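Local coordinates for protein EscN (Escherichia coli O127:H6, PDB 2OBL) that is a P-loop NTPase-fold protein of the ATP synthase alpha/beta family, probably associated with a type III secretion system, at residues A[173-177]-A[191-196]; A[188-192]-A[231-235]. The protein carries 1 engineered substitution. One frame throughout, in Å; residues are numbered along the deposited sequence.

Interaction 1: A[173-177]-A[191-196]; sequences ARAAR and GFPPSV. With ACT (acetate ion), chain C.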
loop_
_atom_site.group_PDB
_atom_site.type_symbol
_atom_site.label_atom_id
_atom_site.label_comp_id
_atom_site.label_asym_id
_atom_site.label_seq_id
_atom_site.Cartn_x
_atom_site.Cartn_y
_atom_site.Cartn_z
ATOM N N ALA A 173 -2.260 2.358 -15.094
ATOM C CA ALA A 173 -2.347 1.408 -16.223
ATOM C C ALA A 173 -3.344 1.863 -17.286
ATOM O O ALA A 173 -3.126 1.663 -18.487
ATOM C CB ALA A 173 -2.689 0.009 -15.724
ATOM N N ARG A 174 -4.447 2.466 -16.851
ATOM C CA ARG A 174 -5.436 2.960 -17.797
ATOM C C ARG A 174 -4.839 4.119 -18.593
ATOM O O ARG A 174 -5.072 4.230 -19.792
ATOM C CB ARG A 174 -6.705 3.400 -17.078
ATOM C CG ARG A 174 -7.496 2.222 -16.505
ATOM C CD ARG A 174 -8.630 2.744 -15.644
ATOM N NE ARG A 174 -9.338 1.657 -14.978
ATOM C CZ ARG A 174 -10.273 1.847 -14.054
ATOM N NH1 ARG A 174 -10.609 3.086 -13.698
ATOM N NH2 ARG A 174 -10.884 0.807 -13.497
ATOM N N ALA A 175 -4.066 4.969 -17.932
ATOM C CA ALA A 175 -3.370 6.057 -18.639
ATOM C C ALA A 175 -2.350 5.472 -19.627
ATOM O O ALA A 175 -2.296 5.871 -20.783
ATOM C CB ALA A 175 -2.683 7.002 -17.641
ATOM N N ALA A 176 -1.547 4.520 -19.161
ATOM C CA ALA A 176 -0.532 3.905 -20.012
ATOM C C ALA A 176 -1.168 3.168 -21.199
ATOM O O ALA A 176 -0.584 3.111 -22.310
ATOM C CB ALA A 176 0.340 2.957 -19.175
ATOM N N ARG A 177 -2.359 2.609 -20.970
ATOM C CA ARG A 177 -3.131 1.960 -22.036
ATOM C C ARG A 177 -3.439 2.977 -23.137
ATOM O O ARG A 177 -3.220 2.711 -24.316
ATOM C CB ARG A 177 -4.446 1.385 -21.473
ATOM C CG ARG A 177 -5.441 0.860 -22.521
ATOM C CD ARG A 177 -6.839 0.731 -21.875
ATOM N NE ARG A 177 -7.342 2.045 -21.476
ATOM C CZ ARG A 177 -8.307 2.257 -20.586
ATOM N NH1 ARG A 177 -8.914 1.225 -19.996
ATOM N NH2 ARG A 177 -8.684 3.516 -20.301
ATOM N N GLY A 191 -8.324 -4.940 -23.326
ATOM C CA GLY A 191 -8.213 -3.561 -23.789
ATOM C C GLY A 191 -6.825 -2.945 -23.647
ATOM O O GLY A 191 -6.588 -1.825 -24.134
ATOM N N PHE A 192 -5.907 -3.685 -23.023
ATOM C CA PHE A 192 -4.545 -3.202 -22.767
ATOM C C PHE A 192 -3.542 -3.642 -23.817
ATOM O O PHE A 192 -3.512 -4.812 -24.191
ATOM C CB PHE A 192 -4.055 -3.655 -21.379
ATOM C CG PHE A 192 -4.824 -3.035 -20.243
ATOM C CD1 PHE A 192 -4.461 -1.788 -19.744
ATOM C CD2 PHE A 192 -5.924 -3.684 -19.701
ATOM C CE1 PHE A 192 -5.177 -1.184 -18.731
ATOM C CE2 PHE A 192 -6.656 -3.100 -18.669
ATOM C CZ PHE A 192 -6.290 -1.844 -18.178
ATOM N N PRO A 193 -2.695 -2.707 -24.277
ATOM C CA PRO A 193 -1.623 -3.121 -25.188
ATOM C C PRO A 193 -0.412 -3.717 -24.455
ATOM O O PRO A 193 -0.242 -3.534 -23.231
ATOM C CB PRO A 193 -1.242 -1.821 -25.888
ATOM C CG PRO A 193 -1.528 -0.737 -24.843
ATOM C CD PRO A 193 -2.692 -1.253 -24.019
ATOM N N PRO A 194 0.434 -4.435 -25.203
ATOM C CA PRO A 194 1.639 -5.036 -24.655
ATOM C C PRO A 194 2.488 -4.111 -23.777
ATOM O O PRO A 194 2.995 -4.569 -22.743
ATOM C CB PRO A 194 2.404 -5.479 -25.911
ATOM C CG PRO A 194 1.311 -5.798 -26.888
ATOM C CD PRO A 194 0.266 -4.740 -26.637
ATOM N N SER A 195 2.613 -2.838 -24.151
ATOM C CA SER A 195 3.458 -1.885 -23.411
ATOM C C SER A 195 3.102 -1.748 -21.923
ATOM O O SER A 195 3.981 -1.584 -21.081
ATOM C CB SER A 195 3.446 -0.500 -24.059
ATOM O OG SER A 195 2.135 0.044 -24.146
ATOM N N VAL A 196 1.815 -1.795 -21.604
ATOM C CA VAL A 196 1.403 -1.613 -20.219
ATOM C C VAL A 196 1.874 -2.815 -19.398
ATOM O O VAL A 196 2.440 -2.660 -18.318
ATOM C CB VAL A 196 -0.120 -1.435 -20.088
ATOM C CG1 VAL A 196 -0.493 -1.199 -18.624
ATOM C CG2 VAL A 196 -0.599 -0.262 -20.938
HETATM C C ACT C . -11.262 2.898 -17.951
HETATM O O ACT C . -10.912 1.767 -18.356
HETATM O OXT ACT C . -10.796 3.898 -18.562
HETATM C CH3 ACT C . -12.201 3.035 -16.787
HETATM O O HOH W 1 1.992 2.373 -22.737
#
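Arg177 passes slantwise over the Phe192 ring: CB comes to 3.6 Å from Phe192 CD1, and CD rides above one face, toward the rim. With CG anti to the backbone N (chi1 171°), the chain reaches over the loop, where CG meets Gly191 O at 3.3 Å, and the side chain as a whole runs at about a right angle to that of Pro193. A bend at chi3 then turns the guanidinium, its plane 28° from that of the ring, toward a bound acetate probably left from crystallisation. Both oxygens are gripped at the guanidinium edge by nearly straight bonds, Arg177 NH1 to acetate O at 2.6 Å (173°) and Arg177 NH2 to OXT at 2.8 Å. The acetate methyl group lies over one face of the Arg174 guanidinium, whose NH2 is tied to Glu224 by a salt bridge.

Ala173 O lies in the plane of the Phe192 ring at its edge, 3.5 Å from Phe192 CE1. Deeper in, Val196 packs both methyls on the flank of helix 169-182: CG1 rests on Ala173 CB at 3.8 Å, while CG2 presses on the backbone at Arg177 N. One water donates to both Ala176 O and Ser195 OG, a hydroxyl also bonded to Glu185. The small Ala173 and Ala176 facing Val196 probably help helices 169-182 and 194-204 to approach, two helices joined by a loop within the P-loop NTPase domain.

Interaction 2: A[188-192]-A[231-235]; sequences VRGGF and PIGDE. With CA (calcium ion), chain B.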
loop_
_atom_site.group_PDB
_atom_site.type_symbol
_atom_site.label_atom_id
_atom_site.label_comp_id
_atom_site.label_asym_id
_atom_site.label_seq_id
_atom_site.Cartn_x
_atom_site.Cartn_y
_atom_site.Cartn_z
ATOM N N VAL A 188 -4.179 -6.373 -26.495
ATOM C CA VAL A 188 -3.788 -7.785 -26.387
ATOM C C VAL A 188 -4.640 -8.537 -25.371
ATOM O O VAL A 188 -5.023 -9.673 -25.609
ATOM C CB VAL A 188 -2.264 -8.006 -26.126
ATOM C CG1 VAL A 188 -1.841 -7.485 -24.765
ATOM C CG2 VAL A 188 -1.901 -9.481 -26.269
ATOM N N ARG A 189 -4.953 -7.882 -24.258
ATOM C CA ARG A 189 -5.753 -8.482 -23.190
ATOM C C ARG A 189 -6.553 -7.395 -22.501
ATOM O O ARG A 189 -5.970 -6.446 -21.988
ATOM C CB ARG A 189 -4.851 -9.108 -22.131
ATOM C CG ARG A 189 -4.538 -10.565 -22.322
ATOM C CD ARG A 189 -4.232 -11.216 -20.967
ATOM N NE ARG A 189 -3.128 -10.566 -20.257
ATOM C CZ ARG A 189 -1.848 -10.689 -20.604
ATOM N NH1 ARG A 189 -1.512 -11.419 -21.657
ATOM N NH2 ARG A 189 -0.902 -10.079 -19.903
ATOM N N GLY A 190 -7.875 -7.544 -22.482
ATOM C CA GLY A 190 -8.737 -6.670 -21.673
ATOM C C GLY A 190 -8.701 -5.210 -22.078
ATOM O O GLY A 190 -8.991 -4.328 -21.270
ATOM N N GLY A 191 -8.324 -4.940 -23.326
ATOM C CA GLY A 191 -8.213 -3.561 -23.789
ATOM C C GLY A 191 -6.825 -2.945 -23.647
ATOM O O GLY A 191 -6.588 -1.825 -24.134
ATOM N N PHE A 192 -5.907 -3.685 -23.023
ATOM C CA PHE A 192 -4.545 -3.202 -22.767
ATOM C C PHE A 192 -3.542 -3.642 -23.817
ATOM O O PHE A 192 -3.512 -4.812 -24.191
ATOM C CB PHE A 192 -4.055 -3.655 -21.379
ATOM C CG PHE A 192 -4.824 -3.035 -20.243
ATOM C CD1 PHE A 192 -4.461 -1.788 -19.744
ATOM C CD2 PHE A 192 -5.924 -3.684 -19.701
ATOM C CE1 PHE A 192 -5.177 -1.184 -18.731
ATOM C CE2 PHE A 192 -6.656 -3.100 -18.669
ATOM C CZ PHE A 192 -6.290 -1.844 -18.178
ATOM N N PRO A 231 -6.878 -7.595 -15.972
ATOM C CA PRO A 231 -5.633 -8.304 -16.209
ATOM C C PRO A 231 -4.407 -7.589 -15.622
ATOM O O PRO A 231 -3.386 -8.229 -15.398
ATOM C CB PRO A 231 -5.548 -8.358 -17.732
ATOM C CG PRO A 231 -6.275 -7.153 -18.189
ATOM C CD PRO A 231 -7.431 -7.017 -17.217
ATOM N N ILE A 232 -4.519 -6.282 -15.383
ATOM C CA ILE A 232 -3.423 -5.517 -14.767
ATOM C C ILE A 232 -3.271 -5.971 -13.316
ATOM O O ILE A 232 -2.169 -6.313 -12.879
ATOM C CB ILE A 232 -3.692 -3.992 -14.833
ATOM C CG1 ILE A 232 -3.714 -3.515 -16.285
ATOM C CG2 ILE A 232 -2.663 -3.211 -14.003
ATOM C CD1 ILE A 232 -2.411 -3.813 -17.060
ATOM N N GLY A 233 -4.381 -6.000 -12.585
ATOM C CA GLY A 233 -4.381 -6.455 -11.180
ATOM C C GLY A 233 -3.827 -7.869 -11.092
ATOM O O GLY A 233 -3.089 -8.196 -10.157
ATOM N N ASP A 234 -4.179 -8.697 -12.076
ATOM C CA ASP A 234 -3.746 -10.104 -12.075
ATOM C C ASP A 234 -2.229 -10.181 -12.205
ATOM O O ASP A 234 -1.578 -10.938 -11.499
ATOM C CB ASP A 234 -4.397 -10.924 -13.201
ATOM C CG ASP A 234 -5.894 -11.113 -13.010
ATOM O OD1 ASP A 234 -6.443 -10.691 -11.980
ATOM O OD2 ASP A 234 -6.535 -11.681 -13.910
ATOM N N GLU A 235 -1.670 -9.407 -13.125
ATOM C CA GLU A 235 -0.231 -9.410 -13.317
ATOM C C GLU A 235 0.472 -8.908 -12.057
ATOM O O GLU A 235 1.497 -9.446 -11.676
ATOM C CB GLU A 235 0.194 -8.586 -14.553
ATOM C CG GLU A 235 -0.343 -9.150 -15.887
ATOM C CD GLU A 235 0.027 -10.605 -16.144
ATOM O OE1 GLU A 235 1.094 -11.050 -15.667
ATOM O OE2 GLU A 235 -0.735 -11.303 -16.865
HETATM CA CA CA B . -8.609 -11.703 -12.613
HETATM O O HOH W 2 -9.011 -9.300 -12.215
#
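Phe192 closes a type I' beta turn, Arg189 to Phe192, and presents its ring to the first turn of helix 231-239 in the P-loop NTPase domain. Ile232 meets it almost perpendicularly: CG1 stands over the ring centre in a CH-pi contact, 3.6 Å from the centroid and only 12° off the normal. That branch is anti to the carbonyl carbon (chi1 -65°), which sets CG1 over the aromatic face. Pro231 approaches obliquely instead, its CG 3.8 Å from Phe192 CD2, and passes Arg189 in the opposite direction, with CB near the plane of the guanidinium at its edge.

Farther out, Arg189 and Glu235 cross at about a right angle, their flat groups 48° apart. Arg189 NH2 lies 3.3 Å from Glu235 OE2, but OE2 is displaced far from the guanidinium plane, so the attraction in this salt bridge is electrostatic and not a directed hydrogen bond. Arg189 also makes a cation-pi contact with Phe197. On the same helix as Glu235, Asp234 turns to a calcium ion that Asn229 also binds; its OD1 and OD2 both coordinate the metal, and a water oxygen lies 2.5 Å from the calcium ion.

Phe192 joins the two contacts, whose centres lie about 8 Å apart: interaction 1 sets it against helix 169-182 and interaction 2 against helix 231-239. The buried layer is continuous between them, since Ile232 CD1 touches Val196 CG1 at 3.6 Å and Ile232 CG2 touches Ala173 CB at 3.7 Å. Three helices thus meet round one aromatic ring, an example of a loop residue tying two consecutive helices to a third farther along the chain. Toward the surface the chemistry diverges. In 173-177/191-196 the arginines gather round an anion, with straight hydrogen bonds from one of them; in 188-192/231-235 the rim holds a purely electrostatic pair, and the helix carries a metal ligand.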